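Local coordinates for protein serpin (Taeniopygia guttata, PDB 5HGC) that probably inhibits serine proteases as a member of the serpin family, and binds the steroid cortisol, at residues V203-Q208 with T348-H353; T223-H228 with R267-Y272. All coordinates share one frame; numbering follows the deposited sequence.

Contact 1: V203-Q208 with T348-H353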
ATOM      1  N   VAL A 203     -23.380   8.115   0.194  1.00 44.71           N
ATOM      2  CA  VAL A 203     -22.102   8.093   0.878  1.00 44.55           C
ATOM      3  C   VAL A 203     -22.065   9.358   1.736  1.00 44.23           C
ATOM      4  O   VAL A 203     -22.584  10.382   1.312  1.00 44.93           O
ATOM      5  CB  VAL A 203     -20.946   8.064  -0.168  1.00 42.79           C
ATOM      6  CG1 VAL A 203     -20.780   9.414  -0.848  1.00 40.59           C
ATOM      7  CG2 VAL A 203     -19.633   7.674   0.476  1.00 49.22           C
ATOM      8  N   PRO A 204     -21.502   9.295   2.955  1.00 41.06           N
ATOM      9  CA  PRO A 204     -21.357  10.587   3.647  1.00 40.72           C
ATOM     10  C   PRO A 204     -20.231  11.423   2.992  1.00 44.13           C
ATOM     11  O   PRO A 204     -19.043  11.074   3.065  1.00 41.83           O
ATOM     12  CB  PRO A 204     -21.049  10.208   5.113  1.00 41.24           C
ATOM     13  CG  PRO A 204     -20.640   8.770   5.082  1.00 40.12           C
ATOM     14  CD  PRO A 204     -21.205   8.141   3.821  1.00 39.13           C
ATOM     15  N   MET A 205     -20.640  12.499   2.321  1.00 42.70           N
ATOM     16  CA  MET A 205     -19.743  13.366   1.572  1.00 35.53           C
ATOM     17  C   MET A 205     -19.283  14.520   2.464  1.00 34.54           C
ATOM     18  O   MET A 205     -20.096  15.299   2.950  1.00 33.32           O
ATOM     19  CB  MET A 205     -20.471  13.853   0.340  1.00 35.12           C
ATOM     20  CG  MET A 205     -19.605  14.607  -0.630  1.00 37.21           C
ATOM     21  SD  MET A 205     -18.474  13.518  -1.496  1.00 37.52           S
ATOM     22  CE  MET A 205     -19.460  12.574  -2.675  1.00 34.30           C
ATOM     23  N   MET A 206     -17.976  14.561   2.748  1.00 31.91           N
ATOM     24  CA  MET A 206     -17.407  15.585   3.610  1.00 30.49           C
ATOM     25  C   MET A 206     -17.213  16.810   2.758  1.00 30.71           C
ATOM     26  O   MET A 206     -17.210  16.698   1.521  1.00 32.34           O
ATOM     27  CB  MET A 206     -16.073  15.157   4.163  1.00 29.17           C
ATOM     28  CG  MET A 206     -16.062  13.767   4.752  1.00 32.52           C
ATOM     29  SD  MET A 206     -14.465  13.473   5.537  1.00 35.27           S
ATOM     30  CE  MET A 206     -13.355  13.022   4.179  1.00 28.43           C
ATOM     31  N   TYR A 207     -17.066  17.962   3.420  1.00 29.59           N
ATOM     32  CA  TYR A 207     -17.015  19.267   2.786  1.00 28.02           C
ATOM     33  C   TYR A 207     -16.046  20.141   3.508  1.00 30.55           C
ATOM     34  O   TYR A 207     -16.006  20.208   4.761  1.00 33.89           O
ATOM     35  CB  TYR A 207     -18.393  19.984   2.780  1.00 29.53           C
ATOM     36  CG  TYR A 207     -18.268  21.419   2.305  1.00 31.33           C
ATOM     37  CD1 TYR A 207     -18.111  21.703   0.939  1.00 29.34           C
ATOM     38  CD2 TYR A 207     -18.242  22.511   3.230  1.00 34.62           C
ATOM     39  CE1 TYR A 207     -17.963  22.997   0.480  1.00 30.73           C
ATOM     40  CE2 TYR A 207     -18.086  23.833   2.781  1.00 34.36           C
ATOM     41  CZ  TYR A 207     -17.942  24.071   1.392  1.00 34.47           C
ATOM     42  OH  TYR A 207     -17.714  25.356   0.894  1.00 30.27           O
ATOM     43  N   GLN A 208     -15.313  20.886   2.706  1.00 32.19           N
ATOM     44  CA  GLN A 208     -14.402  21.876   3.218  1.00 33.55           C
ATOM     45  C   GLN A 208     -14.172  22.949   2.144  1.00 32.61           C
ATOM     46  O   GLN A 208     -14.139  22.662   0.934  1.00 33.39           O
ATOM     47  CB  GLN A 208     -13.121  21.141   3.546  1.00 33.13           C
ATOM     48  CG  GLN A 208     -12.179  21.860   4.449  1.00 38.05           C
ATOM     49  CD  GLN A 208     -10.799  21.248   4.416  1.00 41.10           C
ATOM     50  OE1 GLN A 208      -9.838  21.981   4.616  1.00 50.35           O
ATOM     51  NE2 GLN A 208     -10.676  19.912   4.150  1.00 35.83           N
ATOM     52  N   THR A 348     -15.639  24.284  -7.518  1.00 26.32           N
ATOM     53  CA  THR A 348     -16.093  23.206  -6.660  1.00 28.65           C
ATOM     54  C   THR A 348     -15.561  21.919  -7.275  1.00 31.15           C
ATOM     55  O   THR A 348     -15.749  21.711  -8.471  1.00 32.22           O
ATOM     56  CB  THR A 348     -17.628  23.160  -6.640  1.00 29.54           C
ATOM     57  OG1 THR A 348     -18.108  24.384  -6.116  1.00 28.24           O
ATOM     58  CG2 THR A 348     -18.171  22.047  -5.763  1.00 28.80           C
ATOM     59  N   ILE A 349     -14.882  21.087  -6.483  1.00 30.81           N
ATOM     60  CA  ILE A 349     -14.471  19.729  -6.913  1.00 30.26           C
ATOM     61  C   ILE A 349     -15.178  18.726  -6.010  1.00 32.08           C
ATOM     62  O   ILE A 349     -15.113  18.823  -4.778  1.00 31.28           O
ATOM     63  CB  ILE A 349     -12.949  19.471  -6.801  1.00 30.86           C
ATOM     64  CG1 ILE A 349     -12.117  20.575  -7.503  1.00 34.38           C
ATOM     65  CG2 ILE A 349     -12.562  18.067  -7.299  1.00 28.52           C
ATOM     66  CD1 ILE A 349     -12.386  20.776  -8.985  1.00 33.90           C
ATOM     67  N   GLU A 350     -15.873  17.779  -6.630  1.00 31.53           N
ATOM     68  CA  GLU A 350     -16.656  16.817  -5.877  1.00 35.03           C
ATOM     69  C   GLU A 350     -16.288  15.378  -6.255  1.00 32.92           C
ATOM     70  O   GLU A 350     -16.483  14.962  -7.380  1.00 31.89           O
ATOM     71  CB  GLU A 350     -18.144  17.090  -6.056  1.00 40.31           C
ATOM     72  CG  GLU A 350     -18.985  16.006  -5.413  1.00 53.63           C
ATOM     73  CD  GLU A 350     -20.449  16.347  -5.286  1.00 59.60           C
ATOM     74  OE1 GLU A 350     -20.977  17.076  -6.172  1.00 65.03           O
ATOM     75  OE2 GLU A 350     -21.038  15.863  -4.286  1.00 55.77           O
ATOM     76  N   PHE A 351     -15.714  14.625  -5.328  1.00 30.26           N
ATOM     77  CA  PHE A 351     -15.318  13.254  -5.658  1.00 29.02           C
ATOM     78  C   PHE A 351     -16.554  12.392  -5.501  1.00 30.11           C
ATOM     79  O   PHE A 351     -16.851  11.870  -4.427  1.00 34.52           O
ATOM     80  CB  PHE A 351     -14.173  12.820  -4.749  1.00 25.40           C
ATOM     81  CG  PHE A 351     -12.846  13.368  -5.177  1.00 24.54           C
ATOM     82  CD1 PHE A 351     -12.496  14.716  -4.890  1.00 23.59           C
ATOM     83  CD2 PHE A 351     -11.954  12.564  -5.899  1.00 21.17           C
ATOM     84  CE1 PHE A 351     -11.280  15.250  -5.318  1.00 22.28           C
ATOM     85  CE2 PHE A 351     -10.737  13.094  -6.310  1.00 24.06           C
ATOM     86  CZ  PHE A 351     -10.391  14.438  -6.044  1.00 23.02           C
ATOM     87  N   SER A 352     -17.335  12.311  -6.553  1.00 30.26           N
ATOM     88  CA  SER A 352     -18.619  11.674  -6.414  1.00 31.40           C
ATOM     89  C   SER A 352     -18.776  10.654  -7.521  1.00 30.13           C
ATOM     90  O   SER A 352     -19.848  10.153  -7.772  1.00 34.20           O
ATOM     91  CB  SER A 352     -19.737  12.713  -6.422  1.00 30.14           C
ATOM     92  OG  SER A 352     -19.798  13.299  -7.703  1.00 31.53           O
ATOM     93  N   HIS A 353     -17.701  10.392  -8.216  1.00 30.60           N
ATOM     94  CA  HIS A 353     -17.667   9.254  -9.085  1.00 35.47           C
ATOM     95  C   HIS A 353     -16.274   8.545  -8.885  1.00 38.26           C
ATOM     96  O   HIS A 353     -15.461   9.018  -8.068  1.00 36.67           O
ATOM     97  CB  HIS A 353     -18.069   9.666 -10.503  1.00 37.18           C
ATOM     98  CG  HIS A 353     -17.132  10.617 -11.151  1.00 44.26           C
ATOM     99  ND1 HIS A 353     -17.280  11.983 -11.050  1.00 45.82           N
ATOM    100  CD2 HIS A 353     -16.019  10.406 -11.902  1.00 54.85           C
ATOM    101  CE1 HIS A 353     -16.304  12.580 -11.718  1.00 54.91           C
ATOM    102  NE2 HIS A 353     -15.524  11.647 -12.248  1.00 58.55           N
TER

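Contact 2: T223-H228 with R267-Y272. With HCY ((11alpha,14beta)-11,17,21-trihydroxypregn-4-ene-3,20-dione), chain B.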
ATOM      1  N   THR A 223      -8.637  15.427 -12.630  1.00 26.59           N
ATOM      2  CA  THR A 223      -8.447  16.469 -11.657  1.00 24.72           C
ATOM      3  C   THR A 223      -7.634  15.850 -10.548  1.00 23.55           C
ATOM      4  O   THR A 223      -7.958  14.787 -10.117  1.00 21.34           O
ATOM      5  CB  THR A 223      -9.805  16.970 -11.172  1.00 26.54           C
ATOM      6  OG1 THR A 223     -10.511  17.500 -12.294  1.00 31.55           O
ATOM      7  CG2 THR A 223      -9.654  18.055 -10.158  1.00 26.97           C
ATOM      8  N   VAL A 224      -6.563  16.521 -10.115  1.00 24.64           N
ATOM      9  CA  VAL A 224      -5.704  16.081  -9.015  1.00 21.47           C
ATOM     10  C   VAL A 224      -5.846  17.049  -7.854  1.00 23.62           C
ATOM     11  O   VAL A 224      -5.622  18.240  -8.040  1.00 26.13           O
ATOM     12  CB  VAL A 224      -4.215  16.000  -9.443  1.00 21.14           C
ATOM     13  CG1 VAL A 224      -3.329  15.438  -8.300  1.00 19.01           C
ATOM     14  CG2 VAL A 224      -4.073  15.169 -10.727  1.00 18.66           C
ATOM     15  N   VAL A 225      -6.209  16.546  -6.669  1.00 22.07           N
ATOM     16  CA  VAL A 225      -6.193  17.344  -5.472  1.00 23.66           C
ATOM     17  C   VAL A 225      -5.296  16.645  -4.460  1.00 26.61           C
ATOM     18  O   VAL A 225      -5.411  15.419  -4.242  1.00 29.60           O
ATOM     19  CB  VAL A 225      -7.615  17.555  -4.913  1.00 23.62           C
ATOM     20  CG1 VAL A 225      -7.585  18.287  -3.595  1.00 21.17           C
ATOM     21  CG2 VAL A 225      -8.457  18.373  -5.905  1.00 25.03           C
ATOM     22  N   ARG A 226      -4.401  17.411  -3.842  1.00 25.97           N
ATOM     23  CA  ARG A 226      -3.500  16.855  -2.861  1.00 26.28           C
ATOM     24  C   ARG A 226      -3.708  17.470  -1.467  1.00 26.62           C
ATOM     25  O   ARG A 226      -3.666  18.684  -1.310  1.00 28.59           O
ATOM     26  CB  ARG A 226      -2.059  17.027  -3.324  1.00 27.14           C
ATOM     27  CG  ARG A 226      -1.060  16.459  -2.343  1.00 26.13           C
ATOM     28  CD  ARG A 226      -0.585  17.561  -1.416  1.00 29.81           C
ATOM     29  NE  ARG A 226       0.526  18.258  -2.057  1.00 32.94           N
ATOM     30  CZ  ARG A 226       1.714  17.713  -2.279  1.00 36.90           C
ATOM     31  NH1 ARG A 226       1.972  16.452  -1.874  1.00 43.24           N
ATOM     32  NH2 ARG A 226       2.634  18.406  -2.910  1.00 31.14           N
ATOM     33  N   LEU A 227      -3.896  16.611  -0.469  1.00 25.71           N
ATOM     34  CA  LEU A 227      -4.215  17.001   0.902  1.00 25.81           C
ATOM     35  C   LEU A 227      -3.136  16.447   1.781  1.00 25.88           C
ATOM     36  O   LEU A 227      -2.799  15.268   1.634  1.00 29.82           O
ATOM     37  CB  LEU A 227      -5.573  16.416   1.341  1.00 26.23           C
ATOM     38  CG  LEU A 227      -6.837  16.941   0.640  1.00 26.46           C
ATOM     39  CD1 LEU A 227      -8.109  16.508   1.365  1.00 23.52           C
ATOM     40  CD2 LEU A 227      -6.736  18.465   0.561  1.00 25.89           C
ATOM     41  N   HIS A 228      -2.569  17.267   2.663  1.00 24.24           N
ATOM     42  CA  HIS A 228      -1.571  16.749   3.589  1.00 26.65           C
ATOM     43  C   HIS A 228      -2.228  16.145   4.791  1.00 27.09           C
ATOM     44  O   HIS A 228      -3.261  16.634   5.300  1.00 25.55           O
ATOM     45  CB  HIS A 228      -0.598  17.821   4.061  1.00 28.53           C
ATOM     46  CG  HIS A 228       0.298  18.316   2.980  1.00 32.28           C
ATOM     47  ND1 HIS A 228       1.013  17.463   2.159  1.00 34.75           N
ATOM     48  CD2 HIS A 228       0.601  19.566   2.583  1.00 30.49           C
ATOM     49  CE1 HIS A 228       1.711  18.175   1.292  1.00 33.15           C
ATOM     50  NE2 HIS A 228       1.483  19.452   1.535  1.00 33.80           N
ATOM     51  N   ARG A 267      -5.061  26.384  -4.784  1.00 31.48           N
ATOM     52  CA  ARG A 267      -6.235  26.983  -5.387  1.00 29.94           C
ATOM     53  C   ARG A 267      -7.342  26.986  -4.338  1.00 29.09           C
ATOM     54  O   ARG A 267      -7.620  25.974  -3.694  1.00 27.95           O
ATOM     55  CB  ARG A 267      -6.652  26.132  -6.573  1.00 33.13           C
ATOM     56  CG  ARG A 267      -7.523  26.801  -7.625  1.00 38.37           C
ATOM     57  CD  ARG A 267      -7.903  25.784  -8.672  1.00 43.03           C
ATOM     58  NE  ARG A 267      -8.661  26.338  -9.805  1.00 60.21           N
ATOM     59  CZ  ARG A 267      -9.635  25.689 -10.476  1.00 63.11           C
ATOM     60  NH1 ARG A 267     -10.037  24.452 -10.131  1.00 58.36           N
ATOM     61  NH2 ARG A 267     -10.245  26.296 -11.485  1.00 61.88           N
ATOM     62  N   PHE A 268      -7.966  28.135  -4.119  1.00 27.91           N
ATOM     63  CA  PHE A 268      -9.129  28.178  -3.233  1.00 25.20           C
ATOM     64  C   PHE A 268     -10.360  27.529  -3.923  1.00 27.19           C
ATOM     65  O   PHE A 268     -10.630  27.753  -5.127  1.00 26.14           O
ATOM     66  CB  PHE A 268      -9.394  29.606  -2.842  1.00 23.45           C
ATOM     67  CG  PHE A 268     -10.444  29.762  -1.801  1.00 22.57           C
ATOM     68  CD1 PHE A 268     -10.091  29.762  -0.439  1.00 25.10           C
ATOM     69  CD2 PHE A 268     -11.782  29.923  -2.165  1.00 21.48           C
ATOM     70  CE1 PHE A 268     -11.079  29.933   0.554  1.00 28.60           C
ATOM     71  CE2 PHE A 268     -12.766  30.077  -1.212  1.00 24.58           C
ATOM     72  CZ  PHE A 268     -12.429  30.078   0.161  1.00 26.70           C
ATOM     73  N   MET A 269     -11.069  26.676  -3.178  1.00 27.87           N
ATOM     74  CA  MET A 269     -12.123  25.819  -3.745  1.00 27.64           C
ATOM     75  C   MET A 269     -13.071  25.245  -2.725  1.00 27.79           C
ATOM     76  O   MET A 269     -12.778  25.207  -1.502  1.00 30.10           O
ATOM     77  CB  MET A 269     -11.531  24.660  -4.555  1.00 27.41           C
ATOM     78  CG  MET A 269     -10.745  23.658  -3.736  1.00 33.47           C
ATOM     79  SD  MET A 269     -10.023  22.293  -4.677  1.00 40.12           S
ATOM     80  CE  MET A 269      -8.581  23.099  -5.351  1.00 30.03           C
ATOM     81  N   ASN A 270     -14.179  24.754  -3.253  1.00 24.53           N
ATOM     82  CA  ASN A 270     -15.100  23.947  -2.504  1.00 26.30           C
ATOM     83  C   ASN A 270     -14.764  22.516  -2.799  1.00 28.42           C
ATOM     84  O   ASN A 270     -14.708  22.121  -3.997  1.00 30.12           O
ATOM     85  CB  ASN A 270     -16.500  24.256  -2.967  1.00 25.69           C
ATOM     86  CG  ASN A 270     -16.873  25.667  -2.610  1.00 28.09           C
ATOM     87  OD1 ASN A 270     -16.823  26.041  -1.434  1.00 27.74           O
ATOM     88  ND2 ASN A 270     -17.126  26.490  -3.618  1.00 26.36           N
ATOM     89  N   LEU A 271     -14.493  21.768  -1.722  1.00 27.92           N
ATOM     90  CA  LEU A 271     -14.016  20.385  -1.829  1.00 30.81           C
ATOM     91  C   LEU A 271     -15.013  19.482  -1.152  1.00 32.71           C
ATOM     92  O   LEU A 271     -15.386  19.709   0.023  1.00 32.07           O
ATOM     93  CB  LEU A 271     -12.602  20.184  -1.269  1.00 30.00           C
ATOM     94  CG  LEU A 271     -11.982  18.797  -1.515  1.00 32.83           C
ATOM     95  CD1 LEU A 271     -11.828  18.384  -2.984  1.00 28.41           C
ATOM     96  CD2 LEU A 271     -10.637  18.729  -0.777  1.00 32.85           C
ATOM     97  N   TYR A 272     -15.456  18.500  -1.935  1.00 28.50           N
ATOM     98  CA  TYR A 272     -16.346  17.488  -1.487  1.00 29.41           C
ATOM     99  C   TYR A 272     -15.633  16.163  -1.648  1.00 27.64           C
ATOM    100  O   TYR A 272     -15.168  15.802  -2.743  1.00 28.17           O
ATOM    101  CB  TYR A 272     -17.643  17.505  -2.292  1.00 32.32           C
ATOM    102  CG  TYR A 272     -18.534  18.673  -1.983  1.00 36.63           C
ATOM    103  CD1 TYR A 272     -19.479  18.604  -0.950  1.00 39.00           C
ATOM    104  CD2 TYR A 272     -18.449  19.848  -2.731  1.00 35.84           C
ATOM    105  CE1 TYR A 272     -20.303  19.680  -0.660  1.00 39.19           C
ATOM    106  CE2 TYR A 272     -19.266  20.920  -2.454  1.00 37.40           C
ATOM    107  CZ  TYR A 272     -20.188  20.832  -1.421  1.00 41.27           C
ATOM    108  OH  TYR A 272     -20.964  21.922  -1.131  1.00 47.75           O
TER
HETATM  109  C1  HCY B 501       9.477  11.286  -8.006  1.00 32.05           C
HETATM  110  C2  HCY B 501      10.249  10.399  -8.979  1.00 35.05           C
HETATM  111  C3  HCY B 501      10.515   9.026  -8.405  1.00 37.34           C
HETATM  112  C4  HCY B 501       9.784   8.553  -7.205  1.00 33.61           C
HETATM  113  C5  HCY B 501       8.662   9.176  -6.824  1.00 31.94           C
HETATM  114  C6  HCY B 501       7.685   8.446  -5.929  1.00 32.07           C
HETATM  115  C7  HCY B 501       7.253   9.358  -4.759  1.00 32.96           C
HETATM  116  C8  HCY B 501       6.928  10.812  -5.122  1.00 28.27           C
HETATM  117  C9  HCY B 501       8.065  11.411  -5.978  1.00 31.71           C
HETATM  118  C10 HCY B 501       8.333  10.598  -7.265  1.00 33.16           C
HETATM  119  C12 HCY B 501       7.620  13.780  -4.897  1.00 29.51           C
HETATM  120  C11 HCY B 501       7.997  12.968  -6.156  1.00 33.73           C
HETATM  121  C13 HCY B 501       6.437  13.128  -4.120  1.00 32.16           C
HETATM  122  C14 HCY B 501       6.777  11.656  -3.876  1.00 27.26           C
HETATM  123  C15 HCY B 501       5.873  11.231  -2.743  1.00 28.51           C
HETATM  124  C16 HCY B 501       5.713  12.464  -1.865  1.00 30.90           C
HETATM  125  C17 HCY B 501       6.281  13.659  -2.671  1.00 35.05           C
HETATM  126  C18 HCY B 501       5.064  13.287  -4.837  1.00 28.93           C
HETATM  127  C19 HCY B 501       7.127  10.464  -8.219  1.00 35.00           C
HETATM  128  C20 HCY B 501       5.458  14.925  -2.514  1.00 38.23           C
HETATM  129  C21 HCY B 501       6.128  16.283  -2.524  1.00 37.33           C
HETATM  130  O1  HCY B 501      11.289   8.290  -8.981  1.00 41.86           O
HETATM  131  O2  HCY B 501       6.977  13.152  -7.143  1.00 37.22           O
HETATM  132  O3  HCY B 501       7.564  14.037  -2.120  1.00 37.09           O
HETATM  133  O4  HCY B 501       4.246  14.870  -2.380  1.00 40.15           O
HETATM  134  O5  HCY B 501       5.211  17.098  -3.252  1.00 45.83           O

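Contact 1: V203-Q208 with T348-H353
Met-205 of one strand of the serpin C sheet reaches Phe-351 and Ser-352 on the far side of an intervening strand. Strands 200-209 and 348-350 are not paired; both flank strand 265-283, whose Tyr-272 lies under Met-205 and Glu-350 alike. The nearest CA atoms, those of Met-205 and Ser-352, are therefore 8.2 Å apart, no hydrogen bond links the two segments, and a long side chain has to make the connection.

The apolar part rests on the thioether. The first torsion of Met-205, -172°, sends the chain out beside its carbonyl carbon, and bends at the next two bonds bring CE round toward the end of strand 348-350. There CE lies 3.8 Å from CB of Ser-352. Methionine suits this buried place because its unbranched, flexible chain can bend until the terminal methyl reaches both the backbone of Phe-351 and CB of Ser-352. Serine, small and compact, lets the methyl group come close to the backbone.

Glu-350 adds van der Waals contact, while its charge is answered outside the pair. Its extended chain crosses Met-205 at about a right angle, bringing OE2 to 4.1 Å from Met-205 CG and 4.0 Å from CE. The same OE2 forms a salt bridge to Arg-191, which the Met-205 side chain also touches, so the methionine packs beside the carboxylate end of the ion pair.

Phe-351 is the centre of an inverse gamma turn that follows the strand. Its ring turns away to pack edge-to-face with Phe-273 and Phe-355, while its backbone carbonyl faces the thioether: Phe-351 O is 3.7 Å from SD and just 3.2 Å from CE of Met-205.

Contact 2: T223-H228 with R267-Y272
Leu-227 and Leu-271 meet tip to tip in the buried interface between the B and C sheets of the serpin fold. Strand 223-228 belongs to the B sheet and 267-272 to the C sheet; their segment axes pass 10.7 Å apart and at 85°, a nearly orthogonal packing in which only side chains can bridge the gap.

Leu-271 is the central piece. A first torsion of -173° swings its CG to the side of the carbonyl carbon, and its CD2 comes to rest against both methyls of Leu-227, 4.0 Å from CD1 and 4.1 Å from CD2. The same CD2 of Leu-271 lies 4.2 Å from CG1 of Val-225, but here the two side chains run alongside one another, pointing opposite ways. The other methyl of Val-225, CG2, faces Met-269 SD at 4.4 Å. Beta-branched valine suits an extended strand and offers two methyls to different partners, and the longer leucines and methionine fill the distance between sheets.

Alternation along strand 223-228 sends Arg-226 the other way, to the steroid. Its guanidinium meets the side chain of HCY edge on: NH1 donates to the C20 carbonyl O4 at 2.8 Å, and NH2 to the hydroxyl O5 at 2.9 Å, nearly straight at 174°. His-228 CE1 sits 3.3 Å above one face, toward the rim.

One strand thus serves two chemistries: an apolar seam without hydrogen bonds joins the sheets, and on its reverse an arginine held by Asp-213 and Thr-234, its charge probably balanced by the aspartate, donates to two neighbouring oxygens of the steroid.

In the fold
The centres of contact 1 and contact 2 are about 10 Å apart. Along the chain the order is 203-208, 223-228, 267-272, 348-353, so both segments of contact 2 fall between those of contact 1. Strand 265-283 joins them: it lies in the C sheet between strands 200-209 and 348-350, and its side chains alternate, Tyr-272 on the side of Met-205 and Glu-350, Met-269 and Leu-271 on the side of strand 222-228 of the B sheet. Asn-270 bridges its neighbours, with OD1 2.6 Å from Tyr-207 OH and its backbone O 2.7 Å from Ile-349 N. Contact 1 thus lies across the C sheet, and contact 2 backs that sheet onto the strand carrying the steroid-binding arginine.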